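Local structure of aminotransferase (Paracoccus denitrificans, 4GRX) at residues Glu110-Val115 against Ala308-Pro313. The protein probably transfers amino groups between amines or omega-amino acids and keto acceptors, using a pyridoxal phosphate cofactor. Sequence-based numbering, arbitrary orientation.
Sequences EKLVEV and AVILGP. With NA (sodium ion), chain E.
L112 reaches from its helix to strand 307-311 with both methyls of its forked tip, a small worked example of how one branched side chain joins a helix to a sheet. One prong, CD1, meets CB of A308 at 4.1 Å, while the other, CD2, meets CD1 of I310 at 4.2 Å. A308 and I310 are two residues apart in the strand and both present their CB to the helix, which lets one leucine span them. I310 carries its long arm beside the backbone N (chi1 -47°) and extends it (chi2 171°) to end in the methyl that L112 meets; the two side chains cross at about a right angle. No hydrogen bond links the segments, and all three touching residues are buried. On the helix's more open side, K111 NZ and E114 OE2 form a long salt bridge of 3.4 Å. Where the helix ends, V113 O lies 2.5 Å from a sodium ion, NA, which E114 O, a water, S116 O and F118 O also bind. Within the fold, strand 307-311 runs antiparallel between strands 122-126 and 292-295 of the large mixed sheet. L112 also rests on V123 and Y125 of strand 122-126 and on I349 of helix 339-354, whereas V309 and L311 pack against helix 129-146, and Y26 of the second subunit touches V113.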
ATOM      1  N   GLU A 110      11.267  -1.640 -18.294  1.00 44.01           N
ATOM      2  CA  GLU A 110      12.409  -1.503 -19.188  1.00 45.65           C
ATOM      3  C   GLU A 110      13.263  -0.296 -18.818  1.00 44.54           C
ATOM      4  O   GLU A 110      14.484  -0.404 -18.677  1.00 44.45           O
ATOM      5  CB  GLU A 110      11.907  -1.380 -20.616  1.00 48.05           C
ATOM      6  CG  GLU A 110      12.983  -1.504 -21.677  1.00 50.72           C
ATOM      7  CD  GLU A 110      12.400  -1.840 -23.038  1.00 53.60           C
ATOM      8  OE1 GLU A 110      11.326  -1.293 -23.369  1.00 53.95           O
ATOM      9  OE2 GLU A 110      13.009  -2.648 -23.782  1.00 55.89           O
ATOM     10  N   LYS A 111      12.603   0.845 -18.636  1.00 43.63           N
ATOM     11  CA  LYS A 111      13.284   2.079 -18.254  1.00 42.90           C
ATOM     12  C   LYS A 111      14.014   1.933 -16.920  1.00 41.81           C
ATOM     13  O   LYS A 111      15.194   2.296 -16.808  1.00 42.28           O
ATOM     14  CB  LYS A 111      12.297   3.253 -18.224  1.00 41.86           C
ATOM     15  CG  LYS A 111      12.890   4.601 -17.821  1.00 41.23           C
ATOM     16  CD  LYS A 111      14.160   5.002 -18.580  1.00 42.83           C
ATOM     17  CE  LYS A 111      13.962   5.111 -20.089  1.00 45.12           C
ATOM     18  NZ  LYS A 111      14.907   6.072 -20.730  1.00 46.47           N
ATOM     19  N   LEU A 112      13.310   1.383 -15.930  1.00 40.27           N
ATOM     20  CA  LEU A 112      13.848   1.206 -14.584  1.00 39.05           C
ATOM     21  C   LEU A 112      15.087   0.313 -14.482  1.00 40.36           C
ATOM     22  O   LEU A 112      16.031   0.657 -13.766  1.00 40.37           O
ATOM     23  CB  LEU A 112      12.763   0.710 -13.616  1.00 37.53           C
ATOM     24  CG  LEU A 112      11.871   1.767 -12.960  1.00 35.83           C
ATOM     25  CD1 LEU A 112      10.776   1.099 -12.137  1.00 34.95           C
ATOM     26  CD2 LEU A 112      12.680   2.734 -12.098  1.00 34.65           C
ATOM     27  N   VAL A 113      15.090  -0.832 -15.167  1.00 41.67           N
ATOM     28  CA  VAL A 113      16.260  -1.709 -15.143  1.00 42.66           C
ATOM     29  C   VAL A 113      17.426  -0.943 -15.744  1.00 43.86           C
ATOM     30  O   VAL A 113      18.555  -1.014 -15.257  1.00 44.10           O
ATOM     31  CB  VAL A 113      16.003  -3.050 -15.870  1.00 44.03           C
ATOM     32  CG1 VAL A 113      17.304  -3.718 -16.311  1.00 45.45           C
ATOM     33  CG2 VAL A 113      15.193  -3.973 -14.968  1.00 43.09           C
ATOM     34  N   GLU A 114      17.130  -0.162 -16.771  1.00 44.75           N
ATOM     35  CA  GLU A 114      18.153   0.617 -17.439  1.00 46.31           C
ATOM     36  C   GLU A 114      18.837   1.657 -16.513  1.00 45.23           C
ATOM     37  O   GLU A 114      20.073   1.628 -16.354  1.00 45.82           O
ATOM     38  CB  GLU A 114      17.568   1.264 -18.678  1.00 47.51           C
ATOM     39  CG  GLU A 114      18.613   1.894 -19.553  1.00 49.66           C
ATOM     40  CD  GLU A 114      18.122   3.156 -20.214  1.00 50.33           C
ATOM     41  OE1 GLU A 114      18.990   3.895 -20.725  1.00 52.12           O
ATOM     42  OE2 GLU A 114      16.892   3.413 -20.226  1.00 49.51           O
ATOM     43  N   VAL A 115      18.040   2.540 -15.895  1.00 43.05           N
ATOM     44  CA  VAL A 115      18.564   3.564 -14.964  1.00 41.73           C
ATOM     45  C   VAL A 115      19.138   2.966 -13.675  1.00 40.88           C
ATOM     46  O   VAL A 115      19.857   3.638 -12.935  1.00 40.19           O
ATOM     47  CB  VAL A 115      17.507   4.636 -14.587  1.00 40.18           C
ATOM     48  CG1 VAL A 115      16.990   5.355 -15.824  1.00 40.98           C
ATOM     49  CG2 VAL A 115      16.351   4.030 -13.798  1.00 38.60           C
ATOM     50  N   ALA A 308       8.293   0.267  -6.322  1.00 28.65           N
ATOM     51  CA  ALA A 308       8.961  -0.719  -7.164  1.00 29.10           C
ATOM     52  C   ALA A 308      10.064  -1.458  -6.433  1.00 28.70           C
ATOM     53  O   ALA A 308      10.919  -0.857  -5.765  1.00 28.54           O
ATOM     54  CB  ALA A 308       9.511  -0.080  -8.422  1.00 29.17           C
ATOM     55  N   VAL A 309      10.027  -2.774  -6.580  1.00 28.76           N
ATOM     56  CA  VAL A 309      11.109  -3.648  -6.174  1.00 28.18           C
ATOM     57  C   VAL A 309      11.854  -3.985  -7.466  1.00 29.14           C
ATOM     58  O   VAL A 309      11.245  -4.555  -8.393  1.00 29.84           O
ATOM     59  CB  VAL A 309      10.531  -4.920  -5.518  1.00 27.99           C
ATOM     60  CG1 VAL A 309      11.595  -5.995  -5.324  1.00 28.15           C
ATOM     61  CG2 VAL A 309       9.869  -4.567  -4.199  1.00 26.95           C
ATOM     62  N   ILE A 310      13.138  -3.595  -7.540  1.00 28.82           N
ATOM     63  CA  ILE A 310      14.018  -3.946  -8.668  1.00 29.80           C
ATOM     64  C   ILE A 310      15.083  -4.993  -8.295  1.00 29.73           C
ATOM     65  O   ILE A 310      16.100  -4.670  -7.675  1.00 29.62           O
ATOM     66  CB  ILE A 310      14.759  -2.721  -9.242  1.00 30.42           C
ATOM     67  CG1 ILE A 310      13.809  -1.542  -9.458  1.00 30.41           C
ATOM     68  CG2 ILE A 310      15.459  -3.095 -10.548  1.00 31.51           C
ATOM     69  CD1 ILE A 310      14.522  -0.250  -9.818  1.00 30.50           C
ATOM     70  N   LEU A 311      14.861  -6.241  -8.684  1.00 29.89           N
ATOM     71  CA  LEU A 311      15.831  -7.300  -8.397  1.00 29.93           C
ATOM     72  C   LEU A 311      17.025  -7.260  -9.358  1.00 30.93           C
ATOM     73  O   LEU A 311      16.835  -7.244 -10.581  1.00 32.30           O
ATOM     74  CB  LEU A 311      15.157  -8.670  -8.477  1.00 30.25           C
ATOM     75  CG  LEU A 311      13.936  -8.930  -7.591  1.00 29.41           C
ATOM     76  CD1 LEU A 311      13.207 -10.186  -8.046  1.00 30.19           C
ATOM     77  CD2 LEU A 311      14.328  -9.031  -6.124  1.00 28.34           C
ATOM     78  N   GLY A 312      18.242  -7.242  -8.808  1.00 30.36           N
ATOM     79  CA  GLY A 312      19.473  -7.403  -9.599  1.00 31.73           C
ATOM     80  C   GLY A 312      19.532  -8.791 -10.237  1.00 32.99           C
ATOM     81  O   GLY A 312      18.730  -9.667  -9.882  1.00 32.99           O
ATOM     82  N   PRO A 313      20.490  -9.022 -11.153  1.00 34.20           N
ATOM     83  CA  PRO A 313      20.529 -10.290 -11.919  1.00 35.35           C
ATOM     84  C   PRO A 313      20.460 -11.576 -11.073  1.00 34.63           C
ATOM     85  O   PRO A 313      19.680 -12.483 -11.391  1.00 35.15           O
ATOM     86  CB  PRO A 313      21.858 -10.220 -12.681  1.00 36.81           C
ATOM     87  CG  PRO A 313      22.211  -8.771 -12.716  1.00 36.66           C
ATOM     88  CD  PRO A 313      21.625  -8.139 -11.480  1.00 34.93           C
TER
HETATM   89 NA    NA E 501      20.978  -0.869 -15.589  1.00 28.17          NA
HETATM   90  O   HOH W   1      22.840   0.339 -15.810  1.00 36.59           O